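Local coordinates for protein proliferating cell nuclear antigen (Entamoeba histolytica, PDB 3P91) that probably encircles DNA as a trimeric ring and acts as an auxiliary factor of DNA polymerase delta, raising its processivity during replication, at residues R19-T31 against C44-L56. Residues are numbered along the deposited sequence; the frame is centred on the assembly and turned at random.
Sequences RVVESLKSTIDKT and CMDNSHVSLVSLL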
ATOM      1  N   ARG A  19       0.456 -20.033  -6.795  1.00 22.75           N
ATOM      2  CA  ARG A  19       0.934 -19.290  -7.954  1.00 22.41           C
ATOM      3  C   ARG A  19       0.185 -19.668  -9.226  1.00 22.79           C
ATOM      4  O   ARG A  19      -0.140 -18.816 -10.046  1.00 23.90           O
ATOM      5  CB  ARG A  19       2.424 -19.526  -8.130  1.00 22.17           C
ATOM      6  CG  ARG A  19       3.206 -18.953  -7.000  1.00 21.03           C
ATOM      7  CD  ARG A  19       4.639 -19.404  -7.013  1.00 24.27           C
ATOM      8  NE  ARG A  19       5.382 -18.663  -5.999  1.00 30.61           N
ATOM      9  CZ  ARG A  19       6.614 -18.955  -5.602  1.00 33.37           C
ATOM     10  NH1 ARG A  19       7.254 -19.991  -6.135  1.00 32.19           N
ATOM     11  NH2 ARG A  19       7.201 -18.214  -4.666  1.00 29.98           N
ATOM     12  N   VAL A  20      -0.088 -20.956  -9.381  1.00 24.71           N
ATOM     13  CA  VAL A  20      -0.884 -21.436 -10.496  1.00 22.39           C
ATOM     14  C   VAL A  20      -2.230 -20.722 -10.530  1.00 22.63           C
ATOM     15  O   VAL A  20      -2.618 -20.152 -11.550  1.00 22.45           O
ATOM     16  CB  VAL A  20      -1.097 -22.951 -10.385  1.00 20.81           C
ATOM     17  CG1 VAL A  20      -2.290 -23.405 -11.214  1.00 20.52           C
ATOM     18  CG2 VAL A  20       0.163 -23.680 -10.780  1.00 19.16           C
ATOM     19  N   VAL A  21      -2.926 -20.742  -9.399  1.00 21.91           N
ATOM     20  CA  VAL A  21      -4.261 -20.162  -9.296  1.00 23.29           C
ATOM     21  C   VAL A  21      -4.329 -18.635  -9.504  1.00 24.79           C
ATOM     22  O   VAL A  21      -5.297 -18.127 -10.072  1.00 27.69           O
ATOM     23  CB  VAL A  21      -4.933 -20.583  -7.977  1.00 22.74           C
ATOM     24  CG1 VAL A  21      -6.236 -19.842  -7.769  1.00 23.10           C
ATOM     25  CG2 VAL A  21      -5.166 -22.071  -7.990  1.00 22.44           C
ATOM     26  N   GLU A  22      -3.316 -17.904  -9.054  1.00 23.42           N
ATOM     27  CA  GLU A  22      -3.232 -16.475  -9.355  1.00 24.05           C
ATOM     28  C   GLU A  22      -3.078 -16.233 -10.847  1.00 25.50           C
ATOM     29  O   GLU A  22      -3.855 -15.505 -11.461  1.00 27.71           O
ATOM     30  CB  GLU A  22      -2.051 -15.843  -8.629  1.00 25.31           C
ATOM     31  CG  GLU A  22      -2.309 -15.653  -7.163  1.00 26.79           C
ATOM     32  CD  GLU A  22      -3.715 -15.165  -6.920  1.00 31.19           C
ATOM     33  OE1 GLU A  22      -4.491 -15.897  -6.269  1.00 32.48           O
ATOM     34  OE2 GLU A  22      -4.049 -14.057  -7.395  1.00 32.13           O
ATOM     35  N   SER A  23      -2.055 -16.847 -11.421  1.00 22.74           N
ATOM     36  CA  SER A  23      -1.786 -16.728 -12.837  1.00 23.73           C
ATOM     37  C   SER A  23      -3.035 -17.059 -13.629  1.00 24.98           C
ATOM     38  O   SER A  23      -3.400 -16.352 -14.560  1.00 28.30           O
ATOM     39  CB  SER A  23      -0.658 -17.676 -13.214  1.00 24.50           C
ATOM     40  OG  SER A  23       0.451 -17.478 -12.354  1.00 25.30           O
ATOM     41  N   LEU A  24      -3.693 -18.140 -13.244  1.00 24.73           N
ATOM     42  CA  LEU A  24      -4.871 -18.604 -13.944  1.00 23.02           C
ATOM     43  C   LEU A  24      -5.988 -17.601 -13.893  1.00 24.45           C
ATOM     44  O   LEU A  24      -6.658 -17.358 -14.886  1.00 27.82           O
ATOM     45  CB  LEU A  24      -5.379 -19.887 -13.308  1.00 22.70           C
ATOM     46  CG  LEU A  24      -4.863 -21.214 -13.851  1.00 25.07           C
ATOM     47  CD1 LEU A  24      -5.561 -22.351 -13.128  1.00 25.57           C
ATOM     48  CD2 LEU A  24      -5.095 -21.314 -15.344  1.00 24.49           C
ATOM     49  N   LYS A  25      -6.203 -17.035 -12.716  1.00 25.28           N
ATOM     50  CA  LYS A  25      -7.428 -16.296 -12.460  1.00 25.89           C
ATOM     51  C   LYS A  25      -7.412 -14.901 -13.069  1.00 28.79           C
ATOM     52  O   LYS A  25      -8.450 -14.257 -13.191  1.00 30.60           O
ATOM     53  CB  LYS A  25      -7.742 -16.287 -10.964  1.00 26.79           C
ATOM     54  CG  LYS A  25      -7.533 -14.986 -10.247  1.00 29.45           C
ATOM     55  CD  LYS A  25      -8.309 -15.022  -8.938  1.00 30.77           C
ATOM     56  CE  LYS A  25      -8.333 -13.676  -8.251  1.00 35.66           C
ATOM     57  NZ  LYS A  25      -6.955 -13.283  -7.864  1.00 43.55           N
ATOM     58  N   SER A  26      -6.226 -14.460 -13.478  1.00 28.52           N
ATOM     59  CA  SER A  26      -6.064 -13.228 -14.240  1.00 28.71           C
ATOM     60  C   SER A  26      -6.613 -13.350 -15.667  1.00 30.78           C
ATOM     61  O   SER A  26      -6.925 -12.344 -16.301  1.00 28.95           O
ATOM     62  CB  SER A  26      -4.584 -12.826 -14.298  1.00 29.77           C
ATOM     63  OG  SER A  26      -4.070 -12.515 -13.011  1.00 36.23           O
ATOM     64  N   THR A  27      -6.733 -14.573 -16.176  1.00 29.02           N
ATOM     65  CA  THR A  27      -7.154 -14.759 -17.561  1.00 27.90           C
ATOM     66  C   THR A  27      -8.461 -15.538 -17.713  1.00 27.35           C
ATOM     67  O   THR A  27      -9.102 -15.491 -18.762  1.00 25.60           O
ATOM     68  CB  THR A  27      -6.055 -15.449 -18.372  1.00 30.32           C
ATOM     69  OG1 THR A  27      -5.879 -16.782 -17.880  1.00 30.59           O
ATOM     70  CG2 THR A  27      -4.737 -14.681 -18.245  1.00 26.93           C
ATOM     71  N   ILE A  28      -8.848 -16.261 -16.669  1.00 27.74           N
ATOM     72  CA  ILE A  28     -10.098 -17.014 -16.684  1.00 26.67           C
ATOM     73  C   ILE A  28     -10.653 -17.110 -15.266  1.00 27.92           C
ATOM     74  O   ILE A  28      -9.890 -17.227 -14.310  1.00 28.88           O
ATOM     75  CB  ILE A  28      -9.930 -18.419 -17.357  1.00 28.56           C
ATOM     76  CG1 ILE A  28     -11.242 -19.204 -17.337  1.00 27.66           C
ATOM     77  CG2 ILE A  28      -8.812 -19.220 -16.710  1.00 27.42           C
ATOM     78  CD1 ILE A  28     -12.240 -18.758 -18.376  1.00 26.77           C
ATOM     79  N   ASP A  29     -11.979 -17.037 -15.140  1.00 30.08           N
ATOM     80  CA  ASP A  29     -12.654 -16.981 -13.835  1.00 29.00           C
ATOM     81  C   ASP A  29     -13.099 -18.348 -13.298  1.00 30.82           C
ATOM     82  O   ASP A  29     -12.826 -18.701 -12.152  1.00 31.47           O
ATOM     83  CB  ASP A  29     -13.868 -16.045 -13.895  1.00 31.16           C
ATOM     84  CG  ASP A  29     -13.485 -14.585 -14.131  1.00 39.42           C
ATOM     85  OD1 ASP A  29     -14.345 -13.841 -14.653  1.00 42.30           O
ATOM     86  OD2 ASP A  29     -12.342 -14.177 -13.795  1.00 35.32           O
ATOM     87  N   LYS A  30     -13.814 -19.105 -14.118  1.00 28.53           N
ATOM     88  CA  LYS A  30     -14.204 -20.452 -13.742  1.00 29.79           C
ATOM     89  C   LYS A  30     -13.616 -21.429 -14.749  1.00 30.51           C
ATOM     90  O   LYS A  30     -13.618 -21.163 -15.946  1.00 32.54           O
ATOM     91  CB  LYS A  30     -15.728 -20.579 -13.711  1.00 31.47           C
ATOM     92  CG  LYS A  30     -16.403 -19.605 -12.772  1.00 33.45           C
ATOM     93  CD  LYS A  30     -17.894 -19.531 -13.039  1.00 40.05           C
ATOM     94  CE  LYS A  30     -18.533 -18.374 -12.278  1.00 40.84           C
ATOM     95  NZ  LYS A  30     -19.964 -18.190 -12.666  1.00 44.97           N
ATOM     96  N   THR A  31     -13.096 -22.552 -14.276  1.00 30.35           N
ATOM     97  CA  THR A  31     -12.533 -23.529 -15.196  1.00 29.04           C
ATOM     98  C   THR A  31     -12.545 -24.937 -14.623  1.00 26.75           C
ATOM     99  O   THR A  31     -12.607 -25.135 -13.411  1.00 27.33           O
ATOM    100  CB  THR A  31     -11.108 -23.137 -15.652  1.00 27.74           C
ATOM    101  OG1 THR A  31     -10.729 -23.937 -16.779  1.00 32.55           O
ATOM    102  CG2 THR A  31     -10.102 -23.327 -14.535  1.00 24.49           C
ATOM    103  N   CYS A  44      -8.566 -24.426 -21.869  1.00 23.78           N
ATOM    104  CA  CYS A  44      -9.777 -23.665 -22.102  1.00 24.32           C
ATOM    105  C   CYS A  44      -9.418 -22.297 -22.653  1.00 25.93           C
ATOM    106  O   CYS A  44      -8.256 -21.883 -22.606  1.00 25.29           O
ATOM    107  CB  CYS A  44     -10.540 -23.498 -20.797  1.00 21.58           C
ATOM    108  SG  CYS A  44      -9.645 -22.484 -19.615  1.00 24.86           S
ATOM    109  N   MET A  45     -10.426 -21.602 -23.169  1.00 28.14           N
ATOM    110  CA  MET A  45     -10.265 -20.242 -23.665  1.00 26.01           C
ATOM    111  C   MET A  45     -10.283 -19.258 -22.523  1.00 26.60           C
ATOM    112  O   MET A  45     -10.871 -19.523 -21.477  1.00 29.11           O
ATOM    113  CB  MET A  45     -11.388 -19.891 -24.634  1.00 27.29           C
ATOM    114  CG  MET A  45     -11.404 -20.760 -25.870  1.00 27.35           C
ATOM    115  SD  MET A  45     -12.570 -20.162 -27.091  1.00 32.85           S
ATOM    116  CE  MET A  45     -14.087 -20.199 -26.158  1.00 34.33           C
ATOM    117  N   ASP A  46      -9.637 -18.117 -22.725  1.00 26.49           N
ATOM    118  CA  ASP A  46      -9.674 -17.044 -21.743  1.00 26.28           C
ATOM    119  C   ASP A  46     -11.095 -16.521 -21.615  1.00 24.99           C
ATOM    120  O   ASP A  46     -11.974 -16.898 -22.382  1.00 27.44           O
ATOM    121  CB  ASP A  46      -8.756 -15.906 -22.178  1.00 26.63           C
ATOM    122  CG  ASP A  46      -9.378 -15.041 -23.250  1.00 25.15           C
ATOM    123  OD1 ASP A  46      -9.331 -13.810 -23.107  1.00 27.57           O
ATOM    124  OD2 ASP A  46      -9.923 -15.585 -24.229  1.00 27.43           O
ATOM    125  N   ASN A  47     -11.306 -15.639 -20.652  1.00 25.94           N
ATOM    126  CA  ASN A  47     -12.592 -14.976 -20.463  1.00 26.66           C
ATOM    127  C   ASN A  47     -13.208 -14.405 -21.737  1.00 26.80           C
ATOM    128  O   ASN A  47     -14.408 -14.541 -21.968  1.00 25.72           O
ATOM    129  CB  ASN A  47     -12.447 -13.850 -19.437  1.00 27.60           C
ATOM    130  CG  ASN A  47     -12.549 -14.348 -18.013  1.00 29.22           C
ATOM    131  OD1 ASN A  47     -13.382 -15.195 -17.703  1.00 28.15           O
ATOM    132  ND2 ASN A  47     -11.696 -13.831 -17.140  1.00 29.19           N
ATOM    133  N   SER A  48     -12.386 -13.747 -22.550  1.00 27.00           N
ATOM    134  CA  SER A  48     -12.870 -13.083 -23.756  1.00 25.07           C
ATOM    135  C   SER A  48     -13.049 -14.013 -24.948  1.00 27.44           C
ATOM    136  O   SER A  48     -13.477 -13.573 -26.014  1.00 27.41           O
ATOM    137  CB  SER A  48     -11.923 -11.965 -24.149  1.00 24.02           C
ATOM    138  OG  SER A  48     -11.788 -11.052 -23.090  1.00 29.60           O
ATOM    139  N   HIS A  49     -12.723 -15.289 -24.776  1.00 27.81           N
ATOM    140  CA  HIS A  49     -12.818 -16.225 -25.874  1.00 26.01           C
ATOM    141  C   HIS A  49     -11.981 -15.690 -27.003  1.00 25.22           C
ATOM    142  O   HIS A  49     -12.445 -15.561 -28.131  1.00 26.32           O
ATOM    143  CB  HIS A  49     -14.265 -16.355 -26.323  1.00 27.71           C
ATOM    144  CG  HIS A  49     -15.119 -17.097 -25.350  1.00 31.38           C
ATOM    145  ND1 HIS A  49     -14.676 -17.443 -24.092  1.00 32.66           N
ATOM    146  CD2 HIS A  49     -16.381 -17.573 -25.450  1.00 31.88           C
ATOM    147  CE1 HIS A  49     -15.629 -18.101 -23.457  1.00 34.38           C
ATOM    148  NE2 HIS A  49     -16.674 -18.193 -24.259  1.00 35.17           N
ATOM    149  N   VAL A  50     -10.738 -15.366 -26.680  1.00 25.67           N
ATOM    150  CA  VAL A  50      -9.828 -14.732 -27.617  1.00 25.95           C
ATOM    151  C   VAL A  50      -8.539 -15.526 -27.676  1.00 25.33           C
ATOM    152  O   VAL A  50      -7.834 -15.522 -28.683  1.00 26.75           O
ATOM    153  CB  VAL A  50      -9.520 -13.282 -27.178  1.00 24.70           C
ATOM    154  CG1 VAL A  50      -8.137 -12.872 -27.616  1.00 27.63           C
ATOM    155  CG2 VAL A  50     -10.567 -12.326 -27.715  1.00 22.92           C
ATOM    156  N   SER A  51      -8.243 -16.220 -26.585  1.00 22.89           N
ATOM    157  CA  SER A  51      -6.998 -16.947 -26.470  1.00 20.68           C
ATOM    158  C   SER A  51      -7.216 -18.273 -25.773  1.00 22.80           C
ATOM    159  O   SER A  51      -8.333 -18.628 -25.396  1.00 22.37           O
ATOM    160  CB  SER A  51      -5.983 -16.125 -25.682  1.00 22.60           C
ATOM    161  OG  SER A  51      -6.428 -15.929 -24.347  1.00 25.43           O
ATOM    162  N   LEU A  52      -6.124 -18.997 -25.586  1.00 22.59           N
ATOM    163  CA  LEU A  52      -6.179 -20.342 -25.061  1.00 21.52           C
ATOM    164  C   LEU A  52      -5.239 -20.419 -23.881  1.00 21.82           C
ATOM    165  O   LEU A  52      -4.134 -19.878 -23.930  1.00 21.18           O
ATOM    166  CB  LEU A  52      -5.723 -21.322 -26.143  1.00 22.48           C
ATOM    167  CG  LEU A  52      -6.428 -22.656 -26.383  1.00 26.03           C
ATOM    168  CD1 LEU A  52      -5.896 -23.763 -25.472  1.00 26.25           C
ATOM    169  CD2 LEU A  52      -7.933 -22.493 -26.247  1.00 28.38           C
ATOM    170  N   VAL A  53      -5.691 -21.075 -22.819  1.00 22.29           N
ATOM    171  CA  VAL A  53      -4.844 -21.374 -21.676  1.00 21.52           C
ATOM    172  C   VAL A  53      -4.609 -22.875 -21.620  1.00 20.59           C
ATOM    173  O   VAL A  53      -5.525 -23.657 -21.850  1.00 20.85           O
ATOM    174  CB  VAL A  53      -5.498 -20.936 -20.349  1.00 23.03           C
ATOM    175  CG1 VAL A  53      -4.500 -21.039 -19.219  1.00 18.81           C
ATOM    176  CG2 VAL A  53      -6.052 -19.523 -20.459  1.00 24.86           C
ATOM    177  N   SER A  54      -3.378 -23.269 -21.307  1.00 21.14           N
ATOM    178  CA  SER A  54      -3.009 -24.674 -21.209  1.00 19.43           C
ATOM    179  C   SER A  54      -2.132 -24.941 -19.994  1.00 20.31           C
ATOM    180  O   SER A  54      -0.957 -24.594 -19.994  1.00 21.90           O
ATOM    181  CB  SER A  54      -2.252 -25.101 -22.458  1.00 21.93           C
ATOM    182  OG  SER A  54      -1.712 -26.398 -22.302  1.00 26.51           O
ATOM    183  N   LEU A  55      -2.694 -25.570 -18.967  1.00 19.62           N
ATOM    184  CA  LEU A  55      -1.922 -25.907 -17.777  1.00 20.37           C
ATOM    185  C   LEU A  55      -1.731 -27.399 -17.609  1.00 21.91           C
ATOM    186  O   LEU A  55      -2.645 -28.192 -17.826  1.00 21.42           O
ATOM    187  CB  LEU A  55      -2.581 -25.358 -16.510  1.00 22.87           C
ATOM    188  CG  LEU A  55      -2.089 -25.933 -15.170  1.00 21.71           C
ATOM    189  CD1 LEU A  55      -0.741 -25.346 -14.749  1.00 19.75           C
ATOM    190  CD2 LEU A  55      -3.126 -25.721 -14.077  1.00 18.56           C
ATOM    191  N   LEU A  56      -0.530 -27.772 -17.198  1.00 21.58           N
ATOM    192  CA  LEU A  56      -0.272 -29.135 -16.803  1.00 20.85           C
ATOM    193  C   LEU A  56       0.570 -29.172 -15.541  1.00 22.14           C
ATOM    194  O   LEU A  56       1.739 -28.809 -15.560  1.00 24.29           O
ATOM    195  CB  LEU A  56       0.457 -29.876 -17.906  1.00 20.75           C
ATOM    196  CG  LEU A  56       0.846 -31.281 -17.477  1.00 23.45           C
ATOM    197  CD1 LEU A  56      -0.406 -32.069 -17.115  1.00 22.37           C
ATOM    198  CD2 LEU A  56       1.639 -31.971 -18.575  1.00 24.35           C
TER
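L55 lays its CD2 methyl against CG1 of V20, 3.8 Å away, the two side chains meeting at about a right angle. One helical turn on, L24 brings CD2 to within 3.9 Å of CG1 of V53, so alternate residues of the strand face successive turns of the helix. The axes of helix 19-25 and strand 52-56 approach to 10.8 Å and run nearly antiparallel, at 172°. This is the layered helix-on-sheet packing of the PCNA fold, in which helices lie on one face of a curved antiparallel sheet; F251 of the neighbouring strand and F218 of helix 212-218 close in around T27.

Further along the chain, polar groups take over. The amide N of N47 donates a nearly straight hydrogen bond (165°) to O of T27 at 2.9 Å, joining segment 19-31 to the loop between strands 39-45 and 52-57. OG1 of T27, between its backbone N and carbonyl carbon (chi1 66°), hydrogen-bonds back to O of L24 while meeting the CG2 methyl of V53. The side chain of N47 adds two weak hydrogen bonds: OD1 accepts from N of D29, and ND2 reaches OD2 of D29 at 3.4 Å. CD1 of I28 abuts O of M45 at 3.5 Å and lies beside OD1 of N47. Past the type I turn D46-H49, OD2 of D46 accepts hydrogen bonds from N of V50, through its syn lone pair, and from N of S51, which lies above the carboxylate plane.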